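Long-range contacts in regulator of nonsense transcripts 2 (Homo sapiens, PDB 4CEM), which acts in nonsense-mediated mRNA decay as the factor UPF2, of which this chain holds the first of three MIF4G domains: residues S11-H22 with F218-E226; G205-S213 with A301-P309. All coordinates share one frame; numbering follows the deposited sequence.

In the fold
Both contacts lie on the same side of the chain's centre, about 15 Å apart between their own centres. They meet on helix 209-218. Contact 2 holds the start of this helix and the loop before it against the end of helix 283-303. Contact 1 lays the loop after it along helix 6-33. In chain order the segments alternate: 11-22, 205-213, 218-226, 301-309. Val211 links the two, packing on Phe222 and Leu14 of contact 1. The N-terminal helix and the last helix of this all-helical MIF4G domain are thus both fastened to one short helix and its flanking loops.

Contact 1. Residues S11-H22 with F218-E226; sequences SIQLHQEAWERH and FNLSFPPSE
Pro223 of the loop fits between Trp19 and His22 of helix 6-33. Its CG sits squarely over the five-membered ring of Trp19, 3.8 Å from the centroid. Its CB lies over one face of the His22 ring in a second CH-pi contact. The proline CD rests on Ala18 CB. Pro224 CD joins Pro223 CB over the His22 ring.

The indole also makes a polar contact. Trp19 NE1 donates to Ser221 O at 2.9 Å, with an N-H...O angle of 147°. The acceptor lies in the ring plane and the donor in the carbonyl plane. This bond helps fix the rotation of the indole while its face carries the proline.

His15 is one turn earlier. Its CG is anti to the backbone N (chi1 173°), which carries the ring toward the loop. There its edge meets the face of Phe222 in a T-shaped pair, with centroids 5.2 Å apart and planes at 88°. Leu220 CB makes an off-centre CH-pi contact with the His15 ring, at 4.1 Å from its centroid. Phe222 CE2 comes to 3.5 Å from His15 CA, and its ring edge faces Ala18 CB. The Phe222 side chain also packs on Val211 and Ala215 of helix 209-218, so it is shared by both helices.

At the far end Glu226 OE1 is salt-bridged to Lys26. The loop therefore adheres mainly through rings and proline carbons. The one hydrogen bond between the segments, from Trp19 to Ser221 O, adds a polar, directional point.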
ATOM      1  N   SER A  11      11.757  -6.150 -18.460  1.00 48.83           N
ATOM      2  CA  SER A  11      10.779  -5.211 -19.002  1.00 46.00           C
ATOM      3  C   SER A  11       9.502  -5.914 -19.444  1.00 44.69           C
ATOM      4  O   SER A  11       8.402  -5.432 -19.190  1.00 44.67           O
ATOM      5  CB  SER A  11      11.366  -4.416 -20.166  1.00 46.82           C
ATOM      6  OG  SER A  11      12.387  -3.534 -19.727  1.00 46.44           O
ATOM      7  N   ILE A  12       9.638  -7.056 -20.095  1.00 44.20           N
ATOM      8  CA  ILE A  12       8.465  -7.845 -20.455  1.00 44.42           C
ATOM      9  C   ILE A  12       7.697  -8.262 -19.206  1.00 44.03           C
ATOM     10  O   ILE A  12       6.477  -8.223 -19.197  1.00 43.19           O
ATOM     11  CB  ILE A  12       8.847  -9.071 -21.307  1.00 45.47           C
ATOM     12  CG1 ILE A  12       9.099  -8.633 -22.747  1.00 46.41           C
ATOM     13  CG2 ILE A  12       7.753 -10.126 -21.286  1.00 44.49           C
ATOM     14  CD1 ILE A  12       9.782  -9.692 -23.578  1.00 48.87           C
ATOM     15  N   GLN A  13       8.408  -8.640 -18.148  1.00 45.94           N
ATOM     16  CA  GLN A  13       7.752  -8.996 -16.889  1.00 46.92           C
ATOM     17  C   GLN A  13       7.001  -7.812 -16.292  1.00 43.10           C
ATOM     18  O   GLN A  13       5.831  -7.938 -15.948  1.00 44.18           O
ATOM     19  CB  GLN A  13       8.752  -9.554 -15.860  1.00 50.67           C
ATOM     20  CG  GLN A  13       8.886 -11.070 -15.891  1.00 53.41           C
ATOM     21  CD  GLN A  13       7.604 -11.780 -15.484  1.00 56.66           C
ATOM     22  OE1 GLN A  13       7.042 -11.509 -14.417  1.00 58.79           O
ATOM     23  NE2 GLN A  13       7.133 -12.696 -16.335  1.00 56.01           N
ATOM     24  N   LEU A  14       7.670  -6.674 -16.168  1.00 38.96           N
ATOM     25  CA  LEU A  14       7.025  -5.469 -15.664  1.00 39.71           C
ATOM     26  C   LEU A  14       5.728  -5.237 -16.444  1.00 40.65           C
ATOM     27  O   LEU A  14       4.636  -5.230 -15.874  1.00 42.53           O
ATOM     28  CB  LEU A  14       7.970  -4.272 -15.798  1.00 40.16           C
ATOM     29  CG  LEU A  14       7.583  -2.957 -15.113  1.00 42.07           C
ATOM     30  CD1 LEU A  14       7.698  -3.066 -13.597  1.00 39.32           C
ATOM     31  CD2 LEU A  14       8.443  -1.808 -15.638  1.00 41.61           C
ATOM     32  N   HIS A  15       5.868  -5.115 -17.761  1.00 39.20           N
ATOM     33  CA  HIS A  15       4.757  -4.969 -18.702  1.00 38.12           C
ATOM     34  C   HIS A  15       3.650  -6.002 -18.553  1.00 37.95           C
ATOM     35  O   HIS A  15       2.477  -5.678 -18.675  1.00 38.58           O
ATOM     36  CB  HIS A  15       5.352  -4.971 -20.110  1.00 37.67           C
ATOM     37  CG  HIS A  15       4.340  -4.996 -21.227  1.00 36.64           C
ATOM     38  ND1 HIS A  15       3.756  -3.881 -21.705  1.00 36.98           N
ATOM     39  CD2 HIS A  15       3.865  -6.043 -21.993  1.00 35.33           C
ATOM     40  CE1 HIS A  15       2.935  -4.205 -22.712  1.00 35.30           C
ATOM     41  NE2 HIS A  15       3.000  -5.529 -22.886  1.00 36.45           N
ATOM     42  N   GLN A  16       3.999  -7.247 -18.273  1.00 38.35           N
ATOM     43  CA  GLN A  16       3.000  -8.300 -18.096  1.00 39.35           C
ATOM     44  C   GLN A  16       2.221  -8.132 -16.790  1.00 39.69           C
ATOM     45  O   GLN A  16       1.007  -8.342 -16.750  1.00 38.10           O
ATOM     46  CB  GLN A  16       3.688  -9.654 -18.095  1.00 41.56           C
ATOM     47  CG  GLN A  16       2.759 -10.844 -17.957  1.00 44.44           C
ATOM     48  CD  GLN A  16       3.505 -12.151 -18.130  1.00 48.88           C
ATOM     49  OE1 GLN A  16       4.668 -12.275 -17.729  1.00 52.86           O
ATOM     50  NE2 GLN A  16       2.849 -13.130 -18.740  1.00 50.08           N
ATOM     51  N   GLU A  17       2.931  -7.768 -15.727  1.00 38.95           N
ATOM     52  CA  GLU A  17       2.320  -7.554 -14.427  1.00 41.28           C
ATOM     53  C   GLU A  17       1.410  -6.343 -14.442  1.00 39.37           C
ATOM     54  O   GLU A  17       0.326  -6.365 -13.860  1.00 40.45           O
ATOM     55  CB  GLU A  17       3.391  -7.383 -13.342  1.00 44.80           C
ATOM     56  CG  GLU A  17       3.873  -8.713 -12.775  1.00 48.30           C
ATOM     57  CD  GLU A  17       5.261  -8.647 -12.173  1.00 50.95           C
ATOM     58  OE1 GLU A  17       5.631  -7.590 -11.606  1.00 54.39           O
ATOM     59  OE2 GLU A  17       5.977  -9.664 -12.274  1.00 54.02           O
ATOM     60  N   ALA A  18       1.867  -5.290 -15.106  1.00 37.80           N
ATOM     61  CA  ALA A  18       1.084  -4.085 -15.290  1.00 35.88           C
ATOM     62  C   ALA A  18      -0.287  -4.431 -15.862  1.00 35.34           C
ATOM     63  O   ALA A  18      -1.313  -4.006 -15.334  1.00 35.21           O
ATOM     64  CB  ALA A  18       1.824  -3.137 -16.213  1.00 35.27           C
ATOM     65  N   TRP A  19      -0.305  -5.235 -16.918  1.00 33.62           N
ATOM     66  CA  TRP A  19      -1.566  -5.546 -17.577  1.00 34.34           C
ATOM     67  C   TRP A  19      -2.453  -6.458 -16.765  1.00 34.37           C
ATOM     68  O   TRP A  19      -3.664  -6.249 -16.714  1.00 34.73           O
ATOM     69  CB  TRP A  19      -1.329  -6.074 -18.994  1.00 32.81           C
ATOM     70  CG  TRP A  19      -1.076  -4.949 -19.954  1.00 32.33           C
ATOM     71  CD1 TRP A  19       0.146  -4.495 -20.442  1.00 33.21           C
ATOM     72  CD2 TRP A  19      -2.068  -4.050 -20.529  1.00 32.20           C
ATOM     73  NE1 TRP A  19      -0.024  -3.424 -21.267  1.00 32.55           N
ATOM     74  CE2 TRP A  19      -1.332  -3.105 -21.360  1.00 33.22           C
ATOM     75  CE3 TRP A  19      -3.444  -3.942 -20.448  1.00 32.55           C
ATOM     76  CZ2 TRP A  19      -1.975  -2.108 -22.081  1.00 32.99           C
ATOM     77  CZ3 TRP A  19      -4.077  -2.931 -21.169  1.00 32.42           C
ATOM     78  CH2 TRP A  19      -3.359  -2.041 -21.973  1.00 31.93           C
ATOM     79  N   GLU A  20      -1.868  -7.468 -16.131  1.00 35.45           N
ATOM     80  CA  GLU A  20      -2.615  -8.354 -15.227  1.00 38.39           C
ATOM     81  C   GLU A  20      -3.291  -7.535 -14.135  1.00 38.31           C
ATOM     82  O   GLU A  20      -4.493  -7.663 -13.894  1.00 37.27           O
ATOM     83  CB  GLU A  20      -1.689  -9.394 -14.590  1.00 40.45           C
ATOM     84  CG  GLU A  20      -1.365 -10.565 -15.508  1.00 43.00           C
ATOM     85  CD  GLU A  20      -0.117 -11.345 -15.096  1.00 46.70           C
ATOM     86  OE1 GLU A  20       0.601 -10.920 -14.157  1.00 47.03           O
ATOM     87  OE2 GLU A  20       0.154 -12.392 -15.735  1.00 49.37           O
ATOM     88  N   ARG A  21      -2.502  -6.678 -13.499  1.00 37.94           N
ATOM     89  CA  ARG A  21      -3.008  -5.756 -12.499  1.00 39.52           C
ATOM     90  C   ARG A  21      -4.163  -4.928 -13.067  1.00 38.37           C
ATOM     91  O   ARG A  21      -5.213  -4.807 -12.445  1.00 38.28           O
ATOM     92  CB  ARG A  21      -1.876  -4.840 -12.005  1.00 41.81           C
ATOM     93  CG  ARG A  21      -2.217  -4.041 -10.761  1.00 45.12           C
ATOM     94  CD  ARG A  21      -0.984  -3.539 -10.026  1.00 48.09           C
ATOM     95  NE  ARG A  21      -0.376  -2.381 -10.688  1.00 53.11           N
ATOM     96  CZ  ARG A  21       0.686  -2.420 -11.500  1.00 55.71           C
ATOM     97  NH1 ARG A  21       1.306  -3.567 -11.775  1.00 57.70           N
ATOM     98  NH2 ARG A  21       1.140  -1.293 -12.044  1.00 52.92           N
ATOM     99  N   HIS A  22      -3.975  -4.389 -14.263  1.00 35.83           N
ATOM    100  CA  HIS A  22      -4.955  -3.488 -14.842  1.00 35.73           C
ATOM    101  C   HIS A  22      -6.221  -4.210 -15.187  1.00 36.54           C
ATOM    102  O   HIS A  22      -7.320  -3.773 -14.837  1.00 36.05           O
ATOM    103  CB  HIS A  22      -4.371  -2.818 -16.080  1.00 35.17           C
ATOM    104  CG  HIS A  22      -5.350  -1.958 -16.831  1.00 33.03           C
ATOM    105  ND1 HIS A  22      -5.645  -0.705 -16.456  1.00 34.21           N
ATOM    106  CD2 HIS A  22      -6.093  -2.213 -17.972  1.00 32.85           C
ATOM    107  CE1 HIS A  22      -6.546  -0.184 -17.306  1.00 33.97           C
ATOM    108  NE2 HIS A  22      -6.817  -1.107 -18.236  1.00 33.72           N
ATOM    109  N   PHE A 218      11.700  -0.549 -25.673  1.00 36.59           N
ATOM    110  CA  PHE A 218      11.253  -1.857 -26.170  1.00 35.23           C
ATOM    111  C   PHE A 218       9.912  -1.817 -26.896  1.00 34.17           C
ATOM    112  O   PHE A 218       9.373  -2.857 -27.289  1.00 32.48           O
ATOM    113  CB  PHE A 218      11.208  -2.845 -25.015  1.00 35.26           C
ATOM    114  CG  PHE A 218      12.531  -3.029 -24.334  1.00 36.52           C
ATOM    115  CD1 PHE A 218      13.551  -3.771 -24.946  1.00 37.70           C
ATOM    116  CD2 PHE A 218      12.777  -2.466 -23.088  1.00 36.63           C
ATOM    117  CE1 PHE A 218      14.781  -3.955 -24.317  1.00 36.02           C
ATOM    118  CE2 PHE A 218      14.004  -2.648 -22.454  1.00 36.80           C
ATOM    119  CZ  PHE A 218      15.009  -3.392 -23.075  1.00 36.46           C
ATOM    120  N   ASN A 219       9.389  -0.607 -27.088  1.00 35.26           N
ATOM    121  CA  ASN A 219       8.131  -0.388 -27.806  1.00 34.09           C
ATOM    122  C   ASN A 219       6.992  -1.234 -27.248  1.00 32.65           C
ATOM    123  O   ASN A 219       6.210  -1.850 -27.979  1.00 31.61           O
ATOM    124  CB  ASN A 219       8.342  -0.608 -29.301  1.00 35.67           C
ATOM    125  CG  ASN A 219       9.338   0.374 -29.885  1.00 36.54           C
ATOM    126  OD1 ASN A 219       9.043   1.561 -30.022  1.00 39.72           O
ATOM    127  ND2 ASN A 219      10.522  -0.109 -30.217  1.00 36.26           N
ATOM    128  N   LEU A 220       6.925  -1.245 -25.925  1.00 31.86           N
ATOM    129  CA  LEU A 220       5.855  -1.869 -25.193  1.00 31.20           C
ATOM    130  C   LEU A 220       4.859  -0.790 -24.778  1.00 31.15           C
ATOM    131  O   LEU A 220       5.248   0.253 -24.252  1.00 31.38           O
ATOM    132  CB  LEU A 220       6.416  -2.540 -23.951  1.00 31.50           C
ATOM    133  CG  LEU A 220       7.474  -3.613 -24.209  1.00 33.02           C
ATOM    134  CD1 LEU A 220       8.161  -3.988 -22.891  1.00 33.40           C
ATOM    135  CD2 LEU A 220       6.870  -4.833 -24.905  1.00 31.81           C
ATOM    136  N   SER A 221       3.579  -1.060 -25.004  1.00 30.83           N
ATOM    137  CA  SER A 221       2.502  -0.157 -24.636  1.00 31.06           C
ATOM    138  C   SER A 221       1.902  -0.526 -23.283  1.00 30.90           C
ATOM    139  O   SER A 221       1.243  -1.547 -23.151  1.00 30.51           O
ATOM    140  CB  SER A 221       1.419  -0.216 -25.704  1.00 31.80           C
ATOM    141  OG  SER A 221       0.165   0.082 -25.140  1.00 33.29           O
ATOM    142  N   PHE A 222       2.104   0.330 -22.289  1.00 33.13           N
ATOM    143  CA  PHE A 222       1.633   0.069 -20.915  1.00 32.88           C
ATOM    144  C   PHE A 222       0.183   0.506 -20.691  1.00 32.07           C
ATOM    145  O   PHE A 222      -0.310   1.371 -21.406  1.00 30.84           O
ATOM    146  CB  PHE A 222       2.558   0.770 -19.914  1.00 33.53           C
ATOM    147  CG  PHE A 222       3.820   0.017 -19.644  1.00 34.75           C
ATOM    148  CD1 PHE A 222       4.885   0.095 -20.526  1.00 34.57           C
ATOM    149  CD2 PHE A 222       3.932  -0.801 -18.519  1.00 34.97           C
ATOM    150  CE1 PHE A 222       6.052  -0.609 -20.283  1.00 35.84           C
ATOM    151  CE2 PHE A 222       5.098  -1.503 -18.273  1.00 34.98           C
ATOM    152  CZ  PHE A 222       6.158  -1.410 -19.158  1.00 35.76           C
ATOM    153  N   PRO A 223      -0.489  -0.064 -19.664  1.00 32.00           N
ATOM    154  CA  PRO A 223      -1.921   0.158 -19.500  1.00 31.89           C
ATOM    155  C   PRO A 223      -2.259   1.619 -19.273  1.00 31.77           C
ATOM    156  O   PRO A 223      -1.503   2.331 -18.643  1.00 32.08           O
ATOM    157  CB  PRO A 223      -2.279  -0.660 -18.242  1.00 31.35           C
ATOM    158  CG  PRO A 223      -1.079  -1.459 -17.900  1.00 31.29           C
ATOM    159  CD  PRO A 223       0.083  -0.714 -18.473  1.00 31.90           C
ATOM    160  N   PRO A 224      -3.410   2.062 -19.764  1.00 32.37           N
ATOM    161  CA  PRO A 224      -3.782   3.451 -19.541  1.00 33.91           C
ATOM    162  C   PRO A 224      -4.345   3.665 -18.131  1.00 35.06           C
ATOM    163  O   PRO A 224      -4.893   2.730 -17.538  1.00 36.32           O
ATOM    164  CB  PRO A 224      -4.869   3.677 -20.593  1.00 32.93           C
ATOM    165  CG  PRO A 224      -5.528   2.341 -20.732  1.00 33.49           C
ATOM    166  CD  PRO A 224      -4.510   1.283 -20.358  1.00 32.72           C
ATOM    167  N   SER A 225      -4.209   4.881 -17.604  1.00 36.26           N
ATOM    168  CA  SER A 225      -4.896   5.265 -16.368  1.00 37.23           C
ATOM    169  C   SER A 225      -6.324   5.663 -16.710  1.00 38.42           C
ATOM    170  O   SER A 225      -6.538   6.691 -17.351  1.00 39.99           O
ATOM    171  CB  SER A 225      -4.196   6.438 -15.680  1.00 35.92           C
ATOM    172  OG  SER A 225      -5.002   6.945 -14.627  1.00 35.17           O
ATOM    173  N   GLU A 226      -7.291   4.848 -16.292  1.00 38.25           N
ATOM    174  CA  GLU A 226      -8.703   5.075 -16.627  1.00 38.98           C
ATOM    175  C   GLU A 226      -9.663   4.916 -15.446  1.00 37.78           C
ATOM    176  O   GLU A 226     -10.876   4.890 -15.641  1.00 35.59           O
ATOM    177  CB  GLU A 226      -9.149   4.083 -17.699  1.00 41.68           C
ATOM    178  CG  GLU A 226      -8.266   4.015 -18.926  1.00 43.80           C
ATOM    179  CD  GLU A 226      -8.855   3.120 -19.994  1.00 45.91           C
ATOM    180  OE1 GLU A 226      -9.349   2.019 -19.630  1.00 46.31           O
ATOM    181  OE2 GLU A 226      -8.824   3.528 -21.185  1.00 47.04           O
TER

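Contact 2. Residues G205-S213 with A301-P309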
ATOM      1  N   GLY A 205      -1.778   8.745 -10.171  1.00 39.32           N
ATOM      2  CA  GLY A 205      -1.414   8.983 -11.572  1.00 37.28           C
ATOM      3  C   GLY A 205       0.061   8.741 -11.878  1.00 36.13           C
ATOM      4  O   GLY A 205       0.581   9.257 -12.854  1.00 37.72           O
ATOM      5  N   LEU A 206       0.749   7.952 -11.063  1.00 34.94           N
ATOM      6  CA  LEU A 206       2.170   7.736 -11.273  1.00 35.15           C
ATOM      7  C   LEU A 206       2.459   7.035 -12.591  1.00 36.12           C
ATOM      8  O   LEU A 206       1.723   6.145 -13.008  1.00 37.80           O
ATOM      9  CB  LEU A 206       2.766   6.902 -10.144  1.00 34.77           C
ATOM     10  CG  LEU A 206       2.792   7.516  -8.737  1.00 34.18           C
ATOM     11  CD1 LEU A 206       3.792   6.727  -7.903  1.00 34.39           C
ATOM     12  CD2 LEU A 206       3.152   8.996  -8.721  1.00 31.40           C
ATOM     13  N   VAL A 207       3.522   7.470 -13.255  1.00 36.17           N
ATOM     14  CA  VAL A 207       4.109   6.731 -14.357  1.00 35.10           C
ATOM     15  C   VAL A 207       5.614   6.743 -14.128  1.00 35.58           C
ATOM     16  O   VAL A 207       6.286   7.683 -14.536  1.00 36.98           O
ATOM     17  CB  VAL A 207       3.779   7.357 -15.724  1.00 33.95           C
ATOM     18  CG1 VAL A 207       4.286   6.454 -16.846  1.00 33.01           C
ATOM     19  CG2 VAL A 207       2.282   7.589 -15.858  1.00 31.99           C
ATOM     20  N   PRO A 208       6.146   5.711 -13.449  1.00 35.97           N
ATOM     21  CA  PRO A 208       7.564   5.669 -13.071  1.00 36.61           C
ATOM     22  C   PRO A 208       8.546   5.720 -14.237  1.00 38.89           C
ATOM     23  O   PRO A 208       8.206   5.364 -15.371  1.00 35.12           O
ATOM     24  CB  PRO A 208       7.710   4.314 -12.372  1.00 36.11           C
ATOM     25  CG  PRO A 208       6.338   3.933 -11.952  1.00 35.60           C
ATOM     26  CD  PRO A 208       5.410   4.532 -12.960  1.00 35.63           C
ATOM     27  N   ARG A 209       9.777   6.116 -13.925  1.00 43.74           N
ATOM     28  CA  ARG A 209      10.850   6.197 -14.911  1.00 45.10           C
ATOM     29  C   ARG A 209      11.139   4.843 -15.562  1.00 45.96           C
ATOM     30  O   ARG A 209      11.333   4.782 -16.772  1.00 48.37           O
ATOM     31  CB  ARG A 209      12.115   6.770 -14.272  1.00 48.22           C
ATOM     32  CG  ARG A 209      13.207   7.167 -15.266  1.00 51.16           C
ATOM     33  CD  ARG A 209      14.130   8.257 -14.717  1.00 50.66           C
ATOM     34  NE  ARG A 209      13.414   9.513 -14.454  1.00 51.53           N
ATOM     35  CZ  ARG A 209      13.983  10.638 -14.011  1.00 50.59           C
ATOM     36  NH1 ARG A 209      15.290  10.690 -13.777  1.00 50.45           N
ATOM     37  NH2 ARG A 209      13.240  11.719 -13.804  1.00 48.95           N
ATOM     38  N   LYS A 210      11.148   3.762 -14.778  1.00 46.50           N
ATOM     39  CA  LYS A 210      11.339   2.414 -15.341  1.00 47.60           C
ATOM     40  C   LYS A 210      10.309   2.109 -16.434  1.00 45.43           C
ATOM     41  O   LYS A 210      10.656   1.603 -17.504  1.00 46.51           O
ATOM     42  CB  LYS A 210      11.220   1.323 -14.269  1.00 51.84           C
ATOM     43  CG  LYS A 210      12.266   1.360 -13.169  1.00 56.23           C
ATOM     44  CD  LYS A 210      12.415  -0.005 -12.500  1.00 58.92           C
ATOM     45  CE  LYS A 210      13.466   0.021 -11.398  1.00 60.85           C
ATOM     46  NZ  LYS A 210      14.018  -1.335 -11.105  1.00 61.67           N
ATOM     47  N   VAL A 211       9.043   2.398 -16.152  1.00 40.84           N
ATOM     48  CA  VAL A 211       7.970   2.120 -17.102  1.00 39.44           C
ATOM     49  C   VAL A 211       8.157   2.967 -18.352  1.00 40.31           C
ATOM     50  O   VAL A 211       8.052   2.457 -19.474  1.00 42.00           O
ATOM     51  CB  VAL A 211       6.570   2.403 -16.508  1.00 39.17           C
ATOM     52  CG1 VAL A 211       5.489   2.245 -17.575  1.00 37.10           C
ATOM     53  CG2 VAL A 211       6.292   1.504 -15.303  1.00 35.68           C
ATOM     54  N   LYS A 212       8.444   4.256 -18.161  1.00 38.93           N
ATOM     55  CA  LYS A 212       8.669   5.146 -19.290  1.00 37.90           C
ATOM     56  C   LYS A 212       9.820   4.628 -20.126  1.00 37.70           C
ATOM     57  O   LYS A 212       9.702   4.477 -21.345  1.00 37.22           O
ATOM     58  CB  LYS A 212       8.957   6.566 -18.821  1.00 38.34           C
ATOM     59  CG  LYS A 212       7.730   7.298 -18.305  1.00 38.44           C
ATOM     60  CD  LYS A 212       8.028   8.778 -18.188  1.00 39.63           C
ATOM     61  CE  LYS A 212       6.878   9.559 -17.573  1.00 40.02           C
ATOM     62  NZ  LYS A 212       7.177  11.019 -17.608  1.00 38.93           N
ATOM     63  N   SER A 213      10.923   4.335 -19.450  1.00 37.43           N
ATOM     64  CA  SER A 213      12.109   3.819 -20.107  1.00 37.81           C
ATOM     65  C   SER A 213      11.850   2.499 -20.834  1.00 38.14           C
ATOM     66  O   SER A 213      12.299   2.307 -21.962  1.00 38.96           O
ATOM     67  CB  SER A 213      13.225   3.648 -19.084  1.00 38.12           C
ATOM     68  OG  SER A 213      13.622   4.913 -18.592  1.00 38.88           O
ATOM     69  N   ALA A 301      12.261   8.222  -6.194  1.00 45.75           N
ATOM     70  CA  ALA A 301      12.500   9.197  -7.259  1.00 45.70           C
ATOM     71  C   ALA A 301      12.058   8.609  -8.595  1.00 44.29           C
ATOM     72  O   ALA A 301      11.482   9.290  -9.436  1.00 41.26           O
ATOM     73  CB  ALA A 301      13.977   9.565  -7.310  1.00 44.75           C
ATOM     74  N   ASP A 302      12.346   7.327  -8.775  1.00 45.20           N
ATOM     75  CA  ASP A 302      11.947   6.625  -9.971  1.00 46.32           C
ATOM     76  C   ASP A 302      10.428   6.572 -10.101  1.00 44.59           C
ATOM     77  O   ASP A 302       9.871   7.004 -11.116  1.00 42.37           O
ATOM     78  CB  ASP A 302      12.503   5.212  -9.966  1.00 46.58           C
ATOM     79  CG  ASP A 302      12.109   4.457 -11.196  1.00 49.44           C
ATOM     80  OD1 ASP A 302      10.924   4.063 -11.293  1.00 52.91           O
ATOM     81  OD2 ASP A 302      12.979   4.281 -12.073  1.00 52.13           O
ATOM     82  N   LEU A 303       9.774   6.036  -9.074  1.00 42.61           N
ATOM     83  CA  LEU A 303       8.318   5.926  -9.050  1.00 40.80           C
ATOM     84  C   LEU A 303       7.674   7.289  -9.346  1.00 40.18           C
ATOM     85  O   LEU A 303       6.714   7.378 -10.105  1.00 39.25           O
ATOM     86  CB  LEU A 303       7.853   5.359  -7.700  1.00 40.41           C
ATOM     87  CG  LEU A 303       8.105   3.858  -7.439  1.00 40.17           C
ATOM     88  CD1 LEU A 303       8.379   3.566  -5.973  1.00 38.29           C
ATOM     89  CD2 LEU A 303       6.952   2.986  -7.933  1.00 39.04           C
ATOM     90  N   LEU A 304       8.226   8.354  -8.775  1.00 40.39           N
ATOM     91  CA  LEU A 304       7.715   9.692  -9.036  1.00 42.54           C
ATOM     92  C   LEU A 304       8.351  10.369 -10.266  1.00 45.40           C
ATOM     93  O   LEU A 304       7.990  11.497 -10.595  1.00 47.78           O
ATOM     94  CB  LEU A 304       7.894  10.565  -7.796  1.00 42.43           C
ATOM     95  CG  LEU A 304       7.257  10.011  -6.521  1.00 42.33           C
ATOM     96  CD1 LEU A 304       7.487  10.936  -5.332  1.00 40.99           C
ATOM     97  CD2 LEU A 304       5.772   9.774  -6.734  1.00 41.87           C
ATOM     98  N   ASP A 305       9.272   9.677 -10.945  1.00 46.52           N
ATOM     99  CA  ASP A 305       9.981  10.198 -12.129  1.00 47.91           C
ATOM    100  C   ASP A 305      10.766  11.493 -11.857  1.00 51.14           C
ATOM    101  O   ASP A 305      10.923  12.333 -12.744  1.00 52.47           O
ATOM    102  CB  ASP A 305       9.013  10.393 -13.308  1.00 47.53           C
ATOM    103  CG  ASP A 305       9.733  10.707 -14.635  1.00 47.00           C
ATOM    104  OD1 ASP A 305      10.880  10.235 -14.843  1.00 44.42           O
ATOM    105  OD2 ASP A 305       9.138  11.435 -15.468  1.00 45.08           O
ATOM    106  N   GLU A 306      11.275  11.631 -10.633  1.00 53.61           N
ATOM    107  CA  GLU A 306      12.069  12.788 -10.234  1.00 52.68           C
ATOM    108  C   GLU A 306      13.555  12.461 -10.322  1.00 53.91           C
ATOM    109  O   GLU A 306      13.952  11.299 -10.188  1.00 54.40           O
ATOM    110  CB  GLU A 306      11.707  13.204  -8.807  1.00 53.33           C
ATOM    111  CG  GLU A 306      10.316  13.803  -8.669  1.00 52.63           C
ATOM    112  CD  GLU A 306      10.195  15.175  -9.308  1.00 55.22           C
ATOM    113  OE1 GLU A 306      11.218  15.735  -9.758  1.00 59.98           O
ATOM    114  OE2 GLU A 306       9.071  15.710  -9.357  1.00 56.36           O
ATOM    115  N   ASN A 307      14.372  13.480 -10.569  1.00 56.66           N
ATOM    116  CA  ASN A 307      15.828  13.314 -10.523  1.00 61.01           C
ATOM    117  C   ASN A 307      16.296  13.327  -9.071  1.00 64.75           C
ATOM    118  O   ASN A 307      15.637  13.903  -8.201  1.00 62.97           O
ATOM    119  CB  ASN A 307      16.550  14.412 -11.320  1.00 59.69           C
ATOM    120  CG  ASN A 307      16.652  14.097 -12.803  1.00 60.92           C
ATOM    121  OD1 ASN A 307      16.930  12.961 -13.193  1.00 62.79           O
ATOM    122  ND2 ASN A 307      16.445  15.110 -13.643  1.00 59.37           N
HETATM  123  N   MSE A 308      17.430  12.683  -8.816  1.00 68.66           N
HETATM  124  CA  MSE A 308      18.054  12.735  -7.499  1.00 73.85           C
HETATM  125  C   MSE A 308      18.854  14.001  -7.396  1.00 79.12           C
HETATM  126  O   MSE A 308      19.483  14.411  -8.376  1.00 81.69           O
HETATM  127  CB  MSE A 308      19.022  11.575  -7.319  1.00 75.71           C
HETATM  128  CG  MSE A 308      19.107  11.127  -5.858  1.00 78.56           C
HETATM  129 SE   MSE A 308      17.553   9.996  -5.428  1.00 74.94          SE
HETATM  130  CE  MSE A 308      17.865   8.826  -6.983  1.00 72.77           C
ATOM    131  N   PRO A 309      18.854  14.649  -6.216  1.00 81.77           N
ATOM    132  CA  PRO A 309      19.805  15.745  -6.049  1.00 82.25           C
ATOM    133  C   PRO A 309      21.233  15.224  -6.111  1.00 82.93           C
ATOM    134  O   PRO A 309      21.469  14.033  -5.872  1.00 78.08           O
ATOM    135  CB  PRO A 309      19.486  16.279  -4.651  1.00 83.44           C
ATOM    136  CG  PRO A 309      18.827  15.136  -3.958  1.00 83.75           C
ATOM    137  CD  PRO A 309      17.999  14.498  -5.026  1.00 81.19           C
TER
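Arg209 N donates to Asp302 O at 2.9 Å (N-H...O 165°), and Pro208 CA lies 4.1 Å from Leu303 CA, so the backbones meet directly where one helix starts and another ends. Asp305 N reaches the same Asp302 O from the opposite face of its carbonyl plane.

The Arg209 guanidinium grips Asp305 side-on, with NE and NH2 both on OD1. Arg209 NE lies 2.7 Å from Asp305 OD1 and meets it nearly along the C-O axis of that oxygen. The two planes stand 85° apart, and NH2 comes in from above the carboxylate. NH1 donates to Asn307 OD1 at 2.9 Å. A bend at chi3 (-63°) turns the guanidinium toward these acceptors.

Asp305, with positive phi, follows helix 283-303 in a Schellman motif, while Pro208 is the N-cap residue of helix 209-218. Lys212 NZ takes the other oxygen, Asp305 OD2, at 2.9 Å, completing a salt-bridge network. With an alanine in place of Arg209, Asp305 OD1 and Asn307 OD1 would probably lose their donors, leaving Lys212 alone to balance the carboxylate across this contact.

Leu206 CD2 packs on Leu304 CD2, and Leu304 continues onto Phe244 of helix 230-259.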